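Local coordinates for protein trichothecene 3-O-acetyltransferase (Gibberella zeae, PDB 2RKV) that transfers an acetyl group from acetyl coenzyme A to the 3-hydroxyl of trichothecene mycotoxins such as T-2 toxin, as a member of the BAHD acyltransferase superfamily, at residues Pro118-Pro123 / Ile404-Glu409; Ser18-Ile23 / Asn153-Ala158; Ala229-Phe234 / Ala426-Asp431; Arg83-Asp88 / Leu138-Phe143. One frame throughout, in Å; residues are numbered along the deposited sequence.

Contact 2 is the one that reaches the chemistry: His156, just past the end of its strand, is hydrogen-bonded to the bound T-2 toxin, and its side chain is about 8 Å from coenzyme A. Contact 1, centred about 11 Å from the centre of contact 2, joins two loops beside the same toxin pocket and touches contact 2 through Arg119 O, which accepts from Gln22 NE2 and Asn153 ND2. It also meets contact 3, by the bond from Trp231 NE1 to Glu406 O. Contacts 2 and 4 share a five-stranded sheet, whereas contact 3 belongs to the seven-stranded one; contacts 3 and 4 lie farthest apart, with centres about 27 Å from each other.

Contact 1. Residues Pro118-Pro123 / Ile404-Glu409; sequences PRKTLP and IFEPVE
Lys120 NZ is gripped by two carboxylates: it forms a salt bridge with Glu406 OE2 at 2.8 Å and another with Glu113. It meets the Glu406 oxygen on the syn side, 20° out of the carboxylate plane. The other oxygen, Glu406 OE1, accepts a hydrogen bond from a water at 2.6 Å, and that water in turn accepts from the backbone N of Leu122 at 2.9 Å. One direct grip and one relayed grip should hold the carboxylate in position. The lysine gets there by bending at the far end of its chain (chi3 64°, chi4 68°), and it meets the glutamate side chain at roughly a right angle.

Next to this polar patch lies an apolar one built on the Phe405 ring. Thr121 sets its methyl CG2 over one face in a CH-pi contact, 4.0 Å from the ring centroid and displaced toward the rim, while its hydroxyl is bonded to Arg402. Leu122 comes to the ring from the edge, CD1 standing 4.0 Å from Phe405 CD1. The same methyl lies 3.7 Å from Glu406 OE1, so Leu122 bridges the greasy and the charged halves. Phe405 also meets the ring of Trp231.

Neither segment is regular helix or strand here. Two loops, 281 residues apart in sequence, are clamped by a salt bridge, a water and an aromatic ring; Leu122 lines the trichothecene pocket, and Phe405 and Glu406 pack behind it.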
# COMPACT_ATOMS: atom_id res chain seq x y z
N PRO A 118 -15.08 -5.36 -1.59
CA PRO A 118 -15.75 -6.51 -0.96
C PRO A 118 -15.61 -6.58 0.57
O PRO A 118 -16.33 -7.34 1.22
CB PRO A 118 -15.05 -7.71 -1.61
CG PRO A 118 -13.69 -7.21 -1.91
CD PRO A 118 -13.82 -5.75 -2.24
N ARG A 119 -14.69 -5.79 1.12
CA ARG A 119 -14.46 -5.76 2.57
C ARG A 119 -13.76 -4.44 2.90
O ARG A 119 -13.00 -3.92 2.09
CB ARG A 119 -13.59 -6.95 3.00
CG ARG A 119 -13.21 -6.94 4.48
CD ARG A 119 -12.83 -8.32 4.97
NE ARG A 119 -12.38 -8.32 6.35
CZ ARG A 119 -12.29 -9.42 7.11
NH1 ARG A 119 -11.85 -9.33 8.36
NH2 ARG A 119 -12.66 -10.60 6.62
N LYS A 120 -14.01 -3.92 4.10
CA LYS A 120 -13.37 -2.67 4.51
C LYS A 120 -11.87 -2.84 4.75
O LYS A 120 -11.40 -3.94 5.04
CB LYS A 120 -14.05 -2.10 5.76
CG LYS A 120 -15.45 -1.56 5.48
CD LYS A 120 -16.18 -1.16 6.76
CE LYS A 120 -15.47 -0.01 7.48
NZ LYS A 120 -15.55 1.26 6.70
N THR A 121 -11.13 -1.74 4.62
CA THR A 121 -9.70 -1.71 4.91
C THR A 121 -9.41 -2.03 6.38
O THR A 121 -8.52 -2.83 6.70
CB THR A 121 -9.13 -0.33 4.58
OG1 THR A 121 -9.21 -0.11 3.16
CG2 THR A 121 -7.68 -0.23 5.02
N LEU A 122 -10.16 -1.39 7.27
CA LEU A 122 -9.94 -1.51 8.70
C LEU A 122 -10.93 -2.50 9.32
O LEU A 122 -11.99 -2.75 8.75
CB LEU A 122 -10.05 -0.13 9.37
CG LEU A 122 -9.08 0.93 8.83
CD1 LEU A 122 -9.37 2.32 9.40
CD2 LEU A 122 -7.61 0.54 9.05
N PRO A 123 -10.56 -3.08 10.49
CA PRO A 123 -11.44 -4.03 11.20
C PRO A 123 -12.60 -3.31 11.88
O PRO A 123 -12.69 -3.28 13.12
CB PRO A 123 -10.50 -4.66 12.23
CG PRO A 123 -9.50 -3.60 12.52
CD PRO A 123 -9.28 -2.90 11.20
N ILE A 404 -11.30 5.16 -1.05
CA ILE A 404 -11.37 5.96 0.17
C ILE A 404 -11.87 5.10 1.34
O ILE A 404 -12.71 4.22 1.17
CB ILE A 404 -12.27 7.22 -0.03
CG1 ILE A 404 -12.01 8.26 1.06
CG2 ILE A 404 -13.76 6.85 -0.13
CD1 ILE A 404 -12.55 9.65 0.72
N PHE A 405 -11.31 5.36 2.52
CA PHE A 405 -11.77 4.75 3.75
C PHE A 405 -11.70 5.81 4.86
O PHE A 405 -11.63 7.01 4.56
CB PHE A 405 -11.01 3.45 4.08
CG PHE A 405 -9.52 3.60 4.28
CD1 PHE A 405 -8.96 3.40 5.54
CD2 PHE A 405 -8.66 3.87 3.21
CE1 PHE A 405 -7.57 3.51 5.75
CE2 PHE A 405 -7.27 3.98 3.40
CZ PHE A 405 -6.73 3.79 4.69
N GLU A 406 -11.75 5.38 6.12
CA GLU A 406 -11.69 6.34 7.22
C GLU A 406 -10.41 7.16 7.11
O GLU A 406 -9.36 6.63 6.75
CB GLU A 406 -11.73 5.63 8.58
CG GLU A 406 -13.10 5.05 8.96
CD GLU A 406 -13.39 3.69 8.32
OE1 GLU A 406 -12.49 3.11 7.66
OE2 GLU A 406 -14.53 3.19 8.49
N PRO A 407 -10.50 8.47 7.39
CA PRO A 407 -9.28 9.27 7.47
C PRO A 407 -8.34 8.70 8.53
O PRO A 407 -8.79 8.27 9.59
CB PRO A 407 -9.79 10.65 7.89
CG PRO A 407 -11.19 10.69 7.40
CD PRO A 407 -11.70 9.30 7.63
N VAL A 408 -7.05 8.68 8.20
CA VAL A 408 -6.01 8.27 9.12
C VAL A 408 -4.94 9.34 9.02
O VAL A 408 -4.18 9.38 8.05
CB VAL A 408 -5.40 6.89 8.74
CG1 VAL A 408 -4.28 6.50 9.70
CG2 VAL A 408 -6.48 5.81 8.70
N GLU A 409 -4.89 10.23 10.01
CA GLU A 409 -4.05 11.42 9.90
C GLU A 409 -2.60 11.08 9.57
O GLU A 409 -1.98 10.24 10.24
CB GLU A 409 -4.11 12.28 11.17
CG GLU A 409 -3.49 13.66 10.94
CD GLU A 409 -3.43 14.52 12.19
OE1 GLU A 409 -3.84 14.05 13.27
OE2 GLU A 409 -2.96 15.66 12.06
O HOH W 1 -12.03 0.76 6.56

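Contact 2. Residues Ser18-Ile23 / Asn153-Ala158; sequences SIYTQI and NGQHGA. With ZBA (12,13-Epoxytrichothec-9-ene-3,4,8,15-tetrol-4,15-diacetate-8-isovalerate), chain D.
His156 sits just past the end of a strand and reaches the toxin: its NE2 and O16 of ZBA are hydrogen-bonded at 2.7 Å, with the oxygen in the plane of the imidazole and the bond almost straight at 177°. Either partner could be the donor. The backbone of the same residue is anchored as well, its N giving a hydrogen bond to Ile19 O at 3.0 Å, which ties the start of the turn 156-158 to the neighbouring segment. Ile19 runs beside the imidazole, pointing the same way. Its chi1 of -70° sets CG1 anti to the carbonyl carbon and CG2 anti to the backbone N, which sends CD1 to within 3.5 Å of ZBA O17 and CG2 to the imidazole edge. Thr21 OG1 approaches the imidazole obliquely, 3.3 Å from His156 CD2.

Behind the pocket the strands 20-23 and 153-155 run antiparallel. Thr21 and Gly154 are the hydrogen-bonded pair, linked by N-H...O bonds in both directions. Tyr20, Gln22, Asn153 and Gln155 share the other face of the sheet. There the tyrosine ring takes Gln155 CA over its face, 4.0 Å from the centroid, and its hydroxyl goes on to Pro135 O. Gln22 CG lies 3.4 Å from Asn153 OD1; that buried oxygen has no polar partner in the model, whereas both amide nitrogens are held by Arg119 O and Gln22 OE1 accepts from Arg402. His156 opens the sequence His-Gly-Ala-Met-Asp, which fits the BAHD HxxxD motif and is consistent with this histidine as the general base.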
# COMPACT_ATOMS: atom_id res chain seq x y z
N SER A 18 -4.78 -7.28 10.81
CA SER A 18 -6.16 -6.79 10.91
C SER A 18 -6.62 -5.93 9.71
O SER A 18 -7.77 -5.46 9.67
CB SER A 18 -6.34 -6.00 12.21
OG SER A 18 -5.46 -4.89 12.25
N ILE A 19 -5.73 -5.75 8.74
CA ILE A 19 -5.92 -4.80 7.65
C ILE A 19 -6.05 -5.50 6.30
O ILE A 19 -5.39 -6.51 6.07
CB ILE A 19 -4.73 -3.80 7.59
CG1 ILE A 19 -4.76 -2.85 8.79
CG2 ILE A 19 -4.73 -3.01 6.28
CD1 ILE A 19 -3.49 -2.00 8.92
N TYR A 20 -6.89 -4.95 5.43
CA TYR A 20 -6.92 -5.30 4.02
C TYR A 20 -6.47 -4.14 3.14
O TYR A 20 -6.98 -3.02 3.28
CB TYR A 20 -8.32 -5.76 3.60
CG TYR A 20 -8.58 -7.20 3.93
CD1 TYR A 20 -9.01 -7.58 5.21
CD2 TYR A 20 -8.38 -8.20 2.98
CE1 TYR A 20 -9.24 -8.92 5.52
CE2 TYR A 20 -8.61 -9.54 3.28
CZ TYR A 20 -9.03 -9.90 4.54
OH TYR A 20 -9.26 -11.23 4.83
N THR A 21 -5.52 -4.42 2.25
CA THR A 21 -5.10 -3.44 1.23
C THR A 21 -6.03 -3.52 0.03
O THR A 21 -6.20 -4.59 -0.55
CB THR A 21 -3.66 -3.72 0.74
OG1 THR A 21 -2.76 -3.71 1.86
CG2 THR A 21 -3.23 -2.66 -0.29
N GLN A 22 -6.62 -2.38 -0.34
CA GLN A 22 -7.54 -2.32 -1.49
C GLN A 22 -6.92 -1.54 -2.65
O GLN A 22 -6.21 -0.56 -2.44
CB GLN A 22 -8.86 -1.63 -1.12
CG GLN A 22 -9.53 -2.15 0.14
CD GLN A 22 -10.50 -1.14 0.72
OE1 GLN A 22 -10.29 0.07 0.60
NE2 GLN A 22 -11.55 -1.63 1.38
N ILE A 23 -7.22 -1.97 -3.87
CA ILE A 23 -6.88 -1.20 -5.06
C ILE A 23 -7.99 -1.42 -6.07
O ILE A 23 -8.53 -2.53 -6.17
CB ILE A 23 -5.47 -1.57 -5.62
CG1 ILE A 23 -5.00 -0.59 -6.71
CG2 ILE A 23 -5.43 -3.04 -6.09
CD1 ILE A 23 -4.61 0.80 -6.20
N ASN A 153 -8.92 -6.82 -2.79
CA ASN A 153 -8.50 -6.75 -1.39
C ASN A 153 -7.49 -7.84 -1.11
O ASN A 153 -7.72 -8.99 -1.49
CB ASN A 153 -9.69 -7.00 -0.46
CG ASN A 153 -10.57 -5.79 -0.27
OD1 ASN A 153 -10.78 -5.02 -1.20
ND2 ASN A 153 -11.07 -5.61 0.94
N GLY A 154 -6.39 -7.50 -0.45
CA GLY A 154 -5.42 -8.50 0.01
C GLY A 154 -5.22 -8.41 1.51
O GLY A 154 -5.02 -7.32 2.04
N GLN A 155 -5.26 -9.56 2.19
CA GLN A 155 -5.02 -9.60 3.63
C GLN A 155 -3.58 -9.18 3.89
O GLN A 155 -2.65 -9.84 3.39
CB GLN A 155 -5.26 -11.02 4.17
CG GLN A 155 -5.77 -11.04 5.61
CD GLN A 155 -4.83 -10.34 6.55
OE1 GLN A 155 -5.17 -9.30 7.14
NE2 GLN A 155 -3.63 -10.86 6.66
N HIS A 156 -3.34 -8.12 4.64
CA HIS A 156 -2.01 -7.56 4.72
C HIS A 156 -0.95 -8.40 5.42
O HIS A 156 0.18 -8.18 5.20
CB HIS A 156 -2.03 -6.13 5.34
CG HIS A 156 -0.95 -5.20 4.86
ND1 HIS A 156 0.34 -5.59 4.58
CD2 HIS A 156 -0.99 -3.88 4.59
CE1 HIS A 156 1.04 -4.55 4.19
NE2 HIS A 156 0.26 -3.50 4.19
N GLY A 157 -1.36 -9.28 6.31
CA GLY A 157 -0.41 -10.24 6.89
C GLY A 157 0.11 -11.20 5.82
O GLY A 157 1.25 -11.67 5.88
N ALA A 158 -0.74 -11.48 4.84
CA ALA A 158 -0.41 -12.41 3.75
C ALA A 158 0.33 -11.77 2.59
O ALA A 158 0.99 -12.46 1.81
CB ALA A 158 -1.68 -13.09 3.23
O18 ZBA D . -1.88 3.19 9.99
C44 ZBA D . -2.28 2.10 10.02
C45 ZBA D . -2.89 1.41 11.19
C46 ZBA D . -4.34 1.32 11.06
C48 ZBA D . -4.92 2.63 10.95
C47 ZBA D . -5.09 0.74 12.22
O17 ZBA D . -2.26 1.33 8.92
C31 ZBA D . -1.93 1.87 7.64
C30 ZBA D . -0.45 1.89 7.41
C32 ZBA D . -2.70 1.07 6.66
C39 ZBA D . -4.20 1.19 6.82
C33 ZBA D . -2.12 0.32 5.78
C34 ZBA D . -0.66 0.19 5.62
O10 ZBA D . -0.33 1.08 4.53
C29 ZBA D . 0.16 0.60 6.86
C38 ZBA D . 0.03 -0.51 7.90
O12 ZBA D . 0.19 0.02 9.21
C40 ZBA D . 0.82 -0.65 10.15
C41 ZBA D . 0.82 0.13 11.44
O13 ZBA D . 1.33 -1.66 10.05
C28 ZBA D . 1.68 0.78 6.45
C37 ZBA D . 2.62 1.03 7.64
C35 ZBA D . 1.72 1.88 5.40
C25 ZBA D . 1.03 1.24 4.25
C36 ZBA D . 2.08 3.26 5.55
O11 ZBA D . 3.05 2.34 5.10
C27 ZBA D . 2.13 -0.43 5.56
C26 ZBA D . 1.76 -0.05 4.14
O16 ZBA D . 1.01 -1.04 3.48
O14 ZBA D . 3.56 -0.46 5.65
C42 ZBA D . 4.34 -1.52 5.49
O15 ZBA D . 5.52 -1.46 5.58
C43 ZBA D . 3.57 -2.69 5.16

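Contact 3. Residues Ala229-Phe234 / Ala426-Asp431; sequences ASWAFF and ALSLRD
Trp231 (chi1 -84°) carries its CG on the side of its own backbone N, opposite the carbonyl carbon, and the indole swings across the neighbouring strand onto Ser428. The serine puts CB almost exactly over the centre of the six-membered ring, 3.4 Å from the centroid and 3° off its normal, a close CH-pi contact. Its chi1 of -172° sends OG away from its own N; Val408 N is hydrogen-bonded to Ser428 OG, and Trp231 NE1 donates a hydrogen bond to Glu406 O. Ala426 packs on the same face of the sheet, its CB at the edge of the Phe233 ring, 3.6 Å from CE2. Phe234 crosses Leu427 at about a right angle, Phe234 CE1 4.1 Å from Leu427 CD2.

Strands 229-236 and 423-430 are antiparallel neighbours in the seven-stranded mixed sheet, with Ser230-Leu429 and Ala232-Leu427 as hydrogen-bonded pairs. Near the end of the pairing, one water accepts from Ser230 OG at 2.6 Å and donates to Leu429 O and to Asp431 OD1 (2.7 Å), while Asp431 OD2 is hydrogen-bonded to Ser228 OG. Apolar contacts thus fill the buried end; water and a carboxylate, probably ionised, finish the other as the second strand passes into helix 431-439.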
# COMPACT_ATOMS: atom_id res chain seq x y z
N ALA A 229 -10.65 15.07 9.93
CA ALA A 229 -9.67 14.84 8.87
C ALA A 229 -10.34 14.36 7.58
O ALA A 229 -11.53 14.05 7.58
CB ALA A 229 -8.62 13.84 9.33
N SER A 230 -9.58 14.33 6.49
CA SER A 230 -10.11 13.84 5.22
C SER A 230 -9.02 13.19 4.37
O SER A 230 -7.84 13.26 4.69
CB SER A 230 -10.79 14.97 4.45
OG SER A 230 -9.85 15.83 3.82
N TRP A 231 -9.47 12.55 3.28
CA TRP A 231 -8.61 12.00 2.23
C TRP A 231 -8.76 12.84 0.96
O TRP A 231 -9.86 13.31 0.66
CB TRP A 231 -9.05 10.57 1.90
CG TRP A 231 -8.49 9.49 2.78
CD1 TRP A 231 -9.17 8.78 3.74
CD2 TRP A 231 -7.15 8.99 2.77
NE1 TRP A 231 -8.32 7.88 4.33
CE2 TRP A 231 -7.08 7.98 3.75
CE3 TRP A 231 -6.00 9.29 2.02
CZ2 TRP A 231 -5.90 7.27 4.02
CZ3 TRP A 231 -4.82 8.60 2.29
CH2 TRP A 231 -4.78 7.59 3.28
N ALA A 232 -7.68 12.99 0.21
CA ALA A 232 -7.74 13.60 -1.11
C ALA A 232 -6.62 13.10 -2.01
O ALA A 232 -5.49 12.88 -1.54
CB ALA A 232 -7.68 15.13 -1.02
N PHE A 233 -6.91 12.94 -3.29
CA PHE A 233 -5.90 12.72 -4.28
C PHE A 233 -5.44 14.07 -4.79
O PHE A 233 -6.21 14.97 -4.95
CB PHE A 233 -6.44 12.01 -5.51
CG PHE A 233 -6.73 10.52 -5.35
CD1 PHE A 233 -7.67 9.92 -6.13
CD2 PHE A 233 -6.07 9.74 -4.43
CE1 PHE A 233 -7.96 8.61 -6.01
CE2 PHE A 233 -6.35 8.42 -4.34
CZ PHE A 233 -7.30 7.87 -5.11
N PHE A 234 -4.14 14.10 -5.07
CA PHE A 234 -3.48 15.20 -5.77
C PHE A 234 -2.68 14.63 -6.94
O PHE A 234 -2.01 13.68 -6.76
CB PHE A 234 -2.51 15.91 -4.83
CG PHE A 234 -3.18 16.60 -3.67
CD1 PHE A 234 -3.39 15.97 -2.49
CD2 PHE A 234 -3.55 17.91 -3.78
CE1 PHE A 234 -3.99 16.61 -1.47
CE2 PHE A 234 -4.14 18.56 -2.74
CZ PHE A 234 -4.40 17.93 -1.62
N ALA A 426 -2.25 10.08 -2.63
CA ALA A 426 -3.37 10.13 -1.68
C ALA A 426 -2.88 10.62 -0.31
O ALA A 426 -2.00 10.00 0.29
CB ALA A 426 -4.03 8.76 -1.55
N LEU A 427 -3.43 11.73 0.15
CA LEU A 427 -3.04 12.32 1.44
C LEU A 427 -4.21 12.33 2.41
O LEU A 427 -5.32 12.70 2.02
CB LEU A 427 -2.55 13.76 1.24
CG LEU A 427 -1.08 13.96 0.84
CD1 LEU A 427 -0.73 13.34 -0.50
CD2 LEU A 427 -0.77 15.44 0.83
N SER A 428 -3.96 11.89 3.64
CA SER A 428 -4.93 12.04 4.72
C SER A 428 -4.36 13.02 5.74
O SER A 428 -3.27 12.81 6.28
CB SER A 428 -5.27 10.70 5.38
OG SER A 428 -6.35 10.86 6.30
N LEU A 429 -5.09 14.11 5.96
CA LEU A 429 -4.61 15.17 6.83
C LEU A 429 -5.77 15.75 7.62
O LEU A 429 -6.92 15.70 7.17
CB LEU A 429 -3.97 16.28 5.99
CG LEU A 429 -2.65 16.02 5.25
CD1 LEU A 429 -2.36 17.19 4.30
CD2 LEU A 429 -1.47 15.77 6.20
N ARG A 430 -5.48 16.32 8.79
CA ARG A 430 -6.51 17.05 9.51
C ARG A 430 -6.95 18.27 8.71
O ARG A 430 -6.17 18.83 7.92
CB ARG A 430 -6.06 17.40 10.94
CG ARG A 430 -5.04 18.53 11.08
CD ARG A 430 -4.79 18.85 12.56
NE ARG A 430 -4.18 17.72 13.25
CZ ARG A 430 -4.06 17.58 14.56
NH1 ARG A 430 -4.53 18.52 15.38
NH2 ARG A 430 -3.49 16.50 15.06
N ASP A 431 -8.21 18.66 8.87
CA ASP A 431 -8.83 19.68 8.03
C ASP A 431 -8.00 20.95 7.89
O ASP A 431 -7.85 21.49 6.79
CB ASP A 431 -10.23 20.03 8.55
CG ASP A 431 -11.25 18.93 8.29
OD1 ASP A 431 -10.94 17.96 7.56
OD2 ASP A 431 -12.37 19.05 8.81
O HOH W 2 -13.43 16.48 7.71
O HOH W 3 -8.98 17.31 5.83

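Contact 4. Residues Arg83-Asp88 / Leu138-Phe143; sequences RVVVKD and LLQLNF
Val86 and Phe143 meet at a slant across two parallel strands: methyl CG1 of the valine comes within 3.4 Å of CZ of the ring. With chi1 at -179° that methyl is turned opposite the valine's own N, which brings it onto the phenylalanine. Asp88 lies at about a right angle to the same side chain, carboxylate and ring planes 54° apart, OD1 being 3.6 Å from Phe143 CB. Farther back on this face, Val84 CG2 rests 3.7 Å from Leu139 CB and also touches Leu141.

The opposite face is more polar. Val85 runs alongside Gln140. Gln140 NE2 donates to Asn142 OD1 at 2.9 Å, in both amide planes and on a lone pair, which helps set the rotation of the two amides; Asn142 ND2 is bonded in turn to Ile116 O and Ile149 O.

Five backbone bonds run between the strands, among them Lys87 N to Leu141 O at 2.9 Å, and a water bridges Arg83 O and Leu139 O. Edge strand 83-88 thus pairs in parallel with strand 137-144 in the five-stranded mixed sheet, against helix 35-52. Arg83 pairs with Glu79 and Asp88 with Arg90, while aliphatic stems and valine methyls do the packing.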
# COMPACT_ATOMS: atom_id res chain seq x y z
N ARG A 83 -13.18 -15.54 -3.39
CA ARG A 83 -14.52 -14.96 -3.53
C ARG A 83 -14.52 -13.72 -4.40
O ARG A 83 -13.75 -12.78 -4.15
CB ARG A 83 -15.10 -14.58 -2.17
CG ARG A 83 -15.44 -15.76 -1.27
CD ARG A 83 -15.86 -15.27 0.11
NE ARG A 83 -16.44 -16.34 0.91
CZ ARG A 83 -16.99 -16.17 2.12
NH1 ARG A 83 -17.02 -14.96 2.68
NH2 ARG A 83 -17.50 -17.20 2.76
N VAL A 84 -15.39 -13.70 -5.41
CA VAL A 84 -15.70 -12.48 -6.15
C VAL A 84 -17.17 -12.12 -5.94
O VAL A 84 -18.05 -12.98 -5.97
CB VAL A 84 -15.31 -12.54 -7.66
CG1 VAL A 84 -16.15 -13.54 -8.42
CG2 VAL A 84 -15.40 -11.14 -8.32
N VAL A 85 -17.40 -10.84 -5.67
CA VAL A 85 -18.75 -10.29 -5.55
C VAL A 85 -18.98 -9.50 -6.83
O VAL A 85 -18.11 -8.74 -7.25
CB VAL A 85 -18.85 -9.34 -4.32
CG1 VAL A 85 -20.17 -8.54 -4.33
CG2 VAL A 85 -18.73 -10.12 -3.02
N VAL A 86 -20.15 -9.68 -7.43
CA VAL A 86 -20.55 -8.89 -8.59
C VAL A 86 -21.65 -7.93 -8.13
O VAL A 86 -22.65 -8.37 -7.55
CB VAL A 86 -21.04 -9.79 -9.75
CG1 VAL A 86 -21.43 -8.95 -10.97
CG2 VAL A 86 -19.95 -10.81 -10.12
N LYS A 87 -21.43 -6.64 -8.37
CA LYS A 87 -22.36 -5.58 -8.00
C LYS A 87 -22.75 -4.77 -9.22
O LYS A 87 -21.89 -4.22 -9.90
CB LYS A 87 -21.69 -4.63 -7.01
CG LYS A 87 -22.12 -4.75 -5.57
CD LYS A 87 -22.15 -3.35 -4.98
CE LYS A 87 -22.08 -3.33 -3.47
NZ LYS A 87 -22.17 -1.93 -3.04
N ASP A 88 -24.06 -4.68 -9.50
CA ASP A 88 -24.53 -3.87 -10.62
C ASP A 88 -24.98 -2.49 -10.15
O ASP A 88 -26.05 -2.34 -9.55
CB ASP A 88 -25.68 -4.56 -11.39
CG ASP A 88 -26.17 -3.73 -12.58
OD1 ASP A 88 -25.49 -2.74 -12.97
OD2 ASP A 88 -27.23 -4.08 -13.14
N LEU A 138 -9.84 -11.05 -1.81
CA LEU A 138 -11.25 -10.88 -2.12
C LEU A 138 -11.37 -9.95 -3.31
O LEU A 138 -10.59 -9.01 -3.43
CB LEU A 138 -12.01 -10.29 -0.93
CG LEU A 138 -12.17 -11.14 0.33
CD1 LEU A 138 -12.67 -10.29 1.48
CD2 LEU A 138 -13.13 -12.30 0.09
N LEU A 139 -12.34 -10.21 -4.19
CA LEU A 139 -12.51 -9.42 -5.41
C LEU A 139 -13.93 -8.88 -5.54
O LEU A 139 -14.88 -9.49 -5.04
CB LEU A 139 -12.17 -10.29 -6.62
CG LEU A 139 -10.73 -10.81 -6.45
CD1 LEU A 139 -10.69 -12.32 -6.19
CD2 LEU A 139 -9.79 -10.35 -7.55
N GLN A 140 -14.08 -7.73 -6.20
CA GLN A 140 -15.40 -7.19 -6.50
C GLN A 140 -15.39 -6.62 -7.91
O GLN A 140 -14.50 -5.84 -8.28
CB GLN A 140 -15.83 -6.14 -5.47
CG GLN A 140 -17.28 -5.65 -5.65
CD GLN A 140 -17.90 -5.20 -4.34
OE1 GLN A 140 -17.80 -5.89 -3.33
NE2 GLN A 140 -18.55 -4.04 -4.36
N LEU A 141 -16.37 -7.05 -8.71
CA LEU A 141 -16.60 -6.49 -10.04
C LEU A 141 -17.82 -5.59 -9.92
O LEU A 141 -18.90 -6.07 -9.60
CB LEU A 141 -16.91 -7.60 -11.06
CG LEU A 141 -15.74 -8.51 -11.44
CD1 LEU A 141 -16.23 -9.70 -12.29
CD2 LEU A 141 -14.65 -7.74 -12.17
N ASN A 142 -17.63 -4.30 -10.18
CA ASN A 142 -18.70 -3.32 -10.09
C ASN A 142 -19.06 -2.82 -11.48
O ASN A 142 -18.22 -2.21 -12.15
CB ASN A 142 -18.27 -2.13 -9.23
CG ASN A 142 -17.80 -2.54 -7.85
OD1 ASN A 142 -18.61 -2.74 -6.94
ND2 ASN A 142 -16.48 -2.65 -7.68
N PHE A 143 -20.29 -3.07 -11.93
CA PHE A 143 -20.76 -2.48 -13.18
C PHE A 143 -21.19 -1.05 -12.90
O PHE A 143 -22.04 -0.82 -12.05
CB PHE A 143 -21.97 -3.21 -13.79
CG PHE A 143 -21.85 -4.70 -13.86
CD1 PHE A 143 -20.61 -5.36 -13.89
CD2 PHE A 143 -23.00 -5.46 -13.95
CE1 PHE A 143 -20.55 -6.75 -13.98
CE2 PHE A 143 -22.95 -6.84 -14.04
CZ PHE A 143 -21.72 -7.49 -14.04
O HOH W 4 -15.30 -10.90 -2.57